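Local coordinates for thioredoxin family protein (Pseudomonas aeruginosa, PDB 1Z6N), which is of unknown function but belongs to the thioredoxin family and, with a CxxC pair at a helix start, may take part in thiol-disulfide chemistry, at residues A[28-37]-A[70-81]. Sequence-based numbering, arbitrary orientation.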
loop_
_atom_site.group_PDB
_atom_site.type_symbol
_atom_site.label_atom_id
_atom_site.label_comp_id
_atom_site.label_asym_id
_atom_site.label_seq_id
_atom_site.Cartn_x
_atom_site.Cartn_y
_atom_site.Cartn_z
ATOM N N ALA A 28 -9.708 13.478 0.264
ATOM C CA ALA A 28 -9.299 12.721 -0.928
ATOM C C ALA A 28 -9.274 11.227 -0.609
ATOM O O ALA A 28 -9.790 10.402 -1.359
ATOM C CB ALA A 28 -7.932 13.198 -1.437
ATOM N N VAL A 29 -8.667 10.879 0.525
ATOM C CA VAL A 29 -8.635 9.489 0.967
ATOM C C VAL A 29 -10.049 8.919 1.162
ATOM O O VAL A 29 -10.344 7.816 0.707
ATOM C CB VAL A 29 -7.801 9.322 2.259
ATOM C CG1 VAL A 29 -8.062 7.956 2.892
ATOM C CG2 VAL A 29 -6.330 9.544 1.937
ATOM N N ALA A 30 -10.915 9.671 1.849
ATOM C CA ALA A 30 -12.305 9.257 2.078
ATOM C C ALA A 30 -13.026 8.946 0.778
ATOM O O ALA A 30 -13.803 7.986 0.704
ATOM C CB ALA A 30 -13.059 10.329 2.837
ATOM N N ARG A 31 -12.791 9.771 -0.237
ATOM C CA ARG A 31 -13.477 9.611 -1.520
ATOM C C ARG A 31 -12.919 8.449 -2.342
ATOM O O ARG A 31 -13.684 7.740 -2.993
ATOM C CB ARG A 31 -13.452 10.908 -2.316
ATOM C CG ARG A 31 -14.367 11.963 -1.716
ATOM C CD ARG A 31 -14.450 13.210 -2.572
ATOM N NE ARG A 31 -13.130 13.812 -2.775
ATOM C CZ ARG A 31 -12.590 14.741 -1.990
ATOM N NH1 ARG A 31 -13.226 15.184 -0.911
ATOM N NH2 ARG A 31 -11.389 15.221 -2.291
ATOM N N PHE A 32 -11.602 8.232 -2.318
ATOM C CA PHE A 32 -11.066 7.042 -2.987
ATOM C C PHE A 32 -11.618 5.795 -2.307
ATOM O O PHE A 32 -11.988 4.821 -2.968
ATOM C CB PHE A 32 -9.522 7.011 -3.000
ATOM C CG PHE A 32 -8.895 8.050 -3.890
ATOM C CD1 PHE A 32 -9.229 8.120 -5.256
ATOM C CD2 PHE A 32 -7.966 8.949 -3.378
ATOM C CE1 PHE A 32 -8.645 9.104 -6.073
ATOM C CE2 PHE A 32 -7.377 9.926 -4.184
ATOM C CZ PHE A 32 -7.717 10.001 -5.539
ATOM N N ARG A 33 -11.680 5.830 -0.978
ATOM C CA ARG A 33 -12.226 4.735 -0.193
ATOM C C ARG A 33 -13.691 4.491 -0.555
ATOM O O ARG A 33 -14.093 3.357 -0.826
ATOM C CB ARG A 33 -12.059 5.019 1.299
ATOM C CG ARG A 33 -12.549 3.923 2.220
ATOM C CD ARG A 33 -12.647 4.398 3.685
ATOM N NE ARG A 33 -11.410 4.955 4.250
ATOM C CZ ARG A 33 -11.380 6.031 5.041
ATOM N NH1 ARG A 33 -12.506 6.677 5.335
ATOM N NH2 ARG A 33 -10.228 6.482 5.523
ATOM N N GLN A 34 -14.480 5.560 -0.595
ATOM C CA GLN A 34 -15.892 5.439 -0.959
ATOM C C GLN A 34 -16.081 4.891 -2.379
ATOM O O GLN A 34 -17.034 4.147 -2.627
ATOM C CB GLN A 34 -16.618 6.780 -0.783
ATOM C CG GLN A 34 -18.123 6.716 -0.948
ATOM C CD GLN A 34 -18.753 8.061 -0.711
ATOM O OE1 GLN A 34 -19.758 8.411 -1.336
ATOM N NE2 GLN A 34 -18.151 8.843 0.191
ATOM N N LYS A 35 -15.194 5.272 -3.300
ATOM C CA LYS A 35 -15.262 4.779 -4.686
ATOM C C LYS A 35 -15.098 3.270 -4.739
ATOM O O LYS A 35 -15.886 2.557 -5.377
ATOM C CB LYS A 35 -14.237 5.463 -5.599
ATOM C CG LYS A 35 -14.191 4.870 -7.025
ATOM C CD LYS A 35 -13.344 5.726 -7.945
ATOM C CE LYS A 35 -13.338 5.187 -9.370
ATOM N NZ LYS A 35 -12.969 6.288 -10.300
ATOM N N LEU A 36 -14.061 2.790 -4.060
ATOM C CA LEU A 36 -13.800 1.365 -3.974
ATOM C C LEU A 36 -14.952 0.660 -3.264
ATOM O O LEU A 36 -15.414 -0.388 -3.721
ATOM C CB LEU A 36 -12.469 1.139 -3.248
ATOM C CG LEU A 36 -11.661 -0.117 -3.535
ATOM C CD1 LEU A 36 -11.600 -0.450 -5.020
ATOM C CD2 LEU A 36 -10.272 0.102 -2.956
ATOM N N GLU A 37 -15.449 1.263 -2.186
ATOM C CA GLU A 37 -16.555 0.704 -1.399
ATOM C C GLU A 37 -17.906 0.648 -2.128
ATOM O O GLU A 37 -18.696 -0.274 -1.897
ATOM C CB GLU A 37 -16.702 1.438 -0.063
ATOM C CG GLU A 37 -15.577 1.086 0.906
ATOM C CD GLU A 37 -15.616 1.843 2.217
ATOM O OE1 GLU A 37 -16.510 2.693 2.424
ATOM O OE2 GLU A 37 -14.730 1.575 3.052
ATOM N N GLN A 70 -2.358 8.647 -1.112
ATOM C CA GLN A 70 -3.802 8.731 -0.864
ATOM C C GLN A 70 -4.563 7.629 -1.605
ATOM O O GLN A 70 -5.435 6.962 -1.039
ATOM C CB GLN A 70 -4.349 10.104 -1.263
ATOM C CG GLN A 70 -3.742 11.254 -0.474
ATOM C CD GLN A 70 -3.918 12.579 -1.170
ATOM O OE1 GLN A 70 -4.571 12.665 -2.227
ATOM N NE2 GLN A 70 -3.339 13.629 -0.594
ATOM N N ILE A 71 -4.213 7.448 -2.874
ATOM C CA ILE A 71 -4.858 6.461 -3.749
ATOM C C ILE A 71 -4.547 5.049 -3.297
ATOM O O ILE A 71 -5.439 4.285 -2.954
ATOM C CB ILE A 71 -4.415 6.657 -5.202
ATOM C CG1 ILE A 71 -4.935 8.007 -5.725
ATOM C CG2 ILE A 71 -4.918 5.511 -6.091
ATOM C CD1 ILE A 71 -4.226 8.521 -6.982
ATOM N N ASN A 72 -3.266 4.671 -3.317
ATOM C CA ASN A 72 -2.974 3.261 -3.149
ATOM C C ASN A 72 -3.114 2.784 -1.724
ATOM O O ASN A 72 -3.434 1.623 -1.491
ATOM C CB ASN A 72 -1.607 2.928 -3.723
ATOM C CG ASN A 72 -1.533 3.222 -5.197
ATOM O OD1 ASN A 72 -2.248 2.618 -5.996
ATOM N ND2 ASN A 72 -0.694 4.191 -5.562
ATOM N N LEU A 73 -2.880 3.673 -0.760
ATOM C CA LEU A 73 -3.051 3.262 0.623
ATOM C C LEU A 73 -4.527 3.188 1.018
ATOM O O LEU A 73 -4.884 2.334 1.829
ATOM C CB LEU A 73 -2.233 4.130 1.578
ATOM C CG LEU A 73 -0.727 4.080 1.293
ATOM C CD1 LEU A 73 0.025 4.944 2.328
ATOM C CD2 LEU A 73 -0.199 2.644 1.294
ATOM N N ALA A 74 -5.379 4.026 0.418
ATOM C CA ALA A 74 -6.829 3.828 0.616
ATOM C C ALA A 74 -7.228 2.414 0.160
ATOM O O ALA A 74 -8.020 1.731 0.820
ATOM C CB ALA A 74 -7.640 4.891 -0.122
ATOM N N ALA A 75 -6.668 1.980 -0.966
ATOM C CA ALA A 75 -6.991 0.642 -1.504
ATOM C C ALA A 75 -6.460 -0.468 -0.599
ATOM O O ALA A 75 -7.180 -1.431 -0.298
ATOM C CB ALA A 75 -6.460 0.489 -2.933
ATOM N N LEU A 76 -5.204 -0.344 -0.175
ATOM C CA LEU A 76 -4.594 -1.372 0.664
ATOM C C LEU A 76 -5.242 -1.422 2.055
ATOM O O LEU A 76 -5.392 -2.498 2.628
ATOM C CB LEU A 76 -3.066 -1.221 0.730
ATOM C CG LEU A 76 -2.352 -1.460 -0.614
ATOM C CD1 LEU A 76 -0.858 -1.235 -0.450
ATOM C CD2 LEU A 76 -2.629 -2.872 -1.170
ATOM N N ASP A 77 -5.658 -0.274 2.571
ATOM C CA ASP A 77 -6.423 -0.264 3.814
ATOM C C ASP A 77 -7.769 -0.970 3.665
ATOM O O ASP A 77 -8.207 -1.713 4.561
ATOM C CB ASP A 77 -6.628 1.160 4.311
ATOM C CG ASP A 77 -7.564 1.216 5.506
ATOM O OD1 ASP A 77 -7.135 0.784 6.602
ATOM O OD2 ASP A 77 -8.719 1.671 5.333
ATOM N N PHE A 78 -8.425 -0.763 2.529
ATOM C CA PHE A 78 -9.679 -1.471 2.257
ATOM C C PHE A 78 -9.441 -2.983 2.307
ATOM O O PHE A 78 -10.207 -3.715 2.937
ATOM C CB PHE A 78 -10.257 -1.010 0.928
ATOM C CG PHE A 78 -11.581 -1.635 0.580
ATOM C CD1 PHE A 78 -12.698 -1.469 1.401
ATOM C CD2 PHE A 78 -11.722 -2.350 -0.599
ATOM C CE1 PHE A 78 -13.931 -2.050 1.053
ATOM C CE2 PHE A 78 -12.954 -2.923 -0.951
ATOM C CZ PHE A 78 -14.046 -2.766 -0.120
ATOM N N ALA A 79 -8.340 -3.437 1.707
ATOM C CA ALA A 79 -7.988 -4.862 1.729
ATOM C C ALA A 79 -7.756 -5.378 3.146
ATOM O O ALA A 79 -8.212 -6.462 3.497
ATOM C CB ALA A 79 -6.777 -5.151 0.837
ATOM N N GLN A 80 -7.071 -4.589 3.982
ATOM C CA GLN A 80 -6.814 -5.028 5.348
ATOM C C GLN A 80 -8.098 -5.068 6.192
ATOM O O GLN A 80 -8.220 -5.871 7.120
ATOM C CB GLN A 80 -5.736 -4.162 6.001
ATOM C CG GLN A 80 -6.239 -2.903 6.694
ATOM C CD GLN A 80 -5.122 -2.158 7.408
ATOM O OE1 GLN A 80 -5.061 -0.905 7.420
ATOM N NE2 GLN A 80 -4.211 -2.917 7.994
ATOM N N ARG A 81 -9.066 -4.217 5.857
ATOM C CA ARG A 81 -10.345 -4.242 6.556
ATOM C C ARG A 81 -11.170 -5.470 6.161
ATOM O O ARG A 81 -11.902 -6.022 6.985
ATOM C CB ARG A 81 -11.110 -2.938 6.319
ATOM C CG ARG A 81 -10.444 -1.779 7.045
ATOM C CD ARG A 81 -11.232 -0.485 6.961
ATOM N NE ARG A 81 -11.184 0.120 5.633
ATOM C CZ ARG A 81 -12.223 0.186 4.803
ATOM N NH1 ARG A 81 -13.396 -0.327 5.163
ATOM N NH2 ARG A 81 -12.092 0.767 3.614
HETATM O O HOH W 1 -9.624 2.527 2.903
#
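Gln-70 opens the contact by laying its CB against Val-29 CG2 at 3.8 Å and its OE1 beside the methyl of Ala-28, while its NE2 is taken by the carbonyl of Met-64. Here helix 67-82 of the thioredoxin fold, which starts at the CxxC pattern, packs on helix 23-39; their segments 70-81 and 28-37 cross at -50°. Ile-71 suits its place because a slim CG1 methylene can lie over one face of the Phe-32 ring as a CH-pi contact, 3.7 Å from the centroid; with CG anti to its own carbonyl carbon (chi1 -70°), Phe-32 directs its ring toward Ile-71. Where the CA atoms of Arg-33 and Ala-74 lie 5.5 Å apart, alanine suits the tight spacing, its methyl meeting Phe-32 CB. Ala-75, equally small, leaves room for Leu-36 CD2, which rests 3.6 Å from Ala-75 CA. At the polar margin Asp-77 OD2 accepts a fairly straight bond (158°) from Arg-81 NE, which probably steadies the guanidinium for its bridge to Glu-37. One water donates to Ala-74 O and Asp-77 OD2 and accepts from Arg-81 NH2, and weakly from Arg-33 NE. Leu-36 CG meets CD2 of Phe-78 and Glu-37 CG meets its CE1, both obliquely and from the same side of the ring, so even the acidic residue contributes a methylene. Arg-81 NH2 also reaches Glu-37 OE2 at 2.8 Å, on the anti side of the carboxylate.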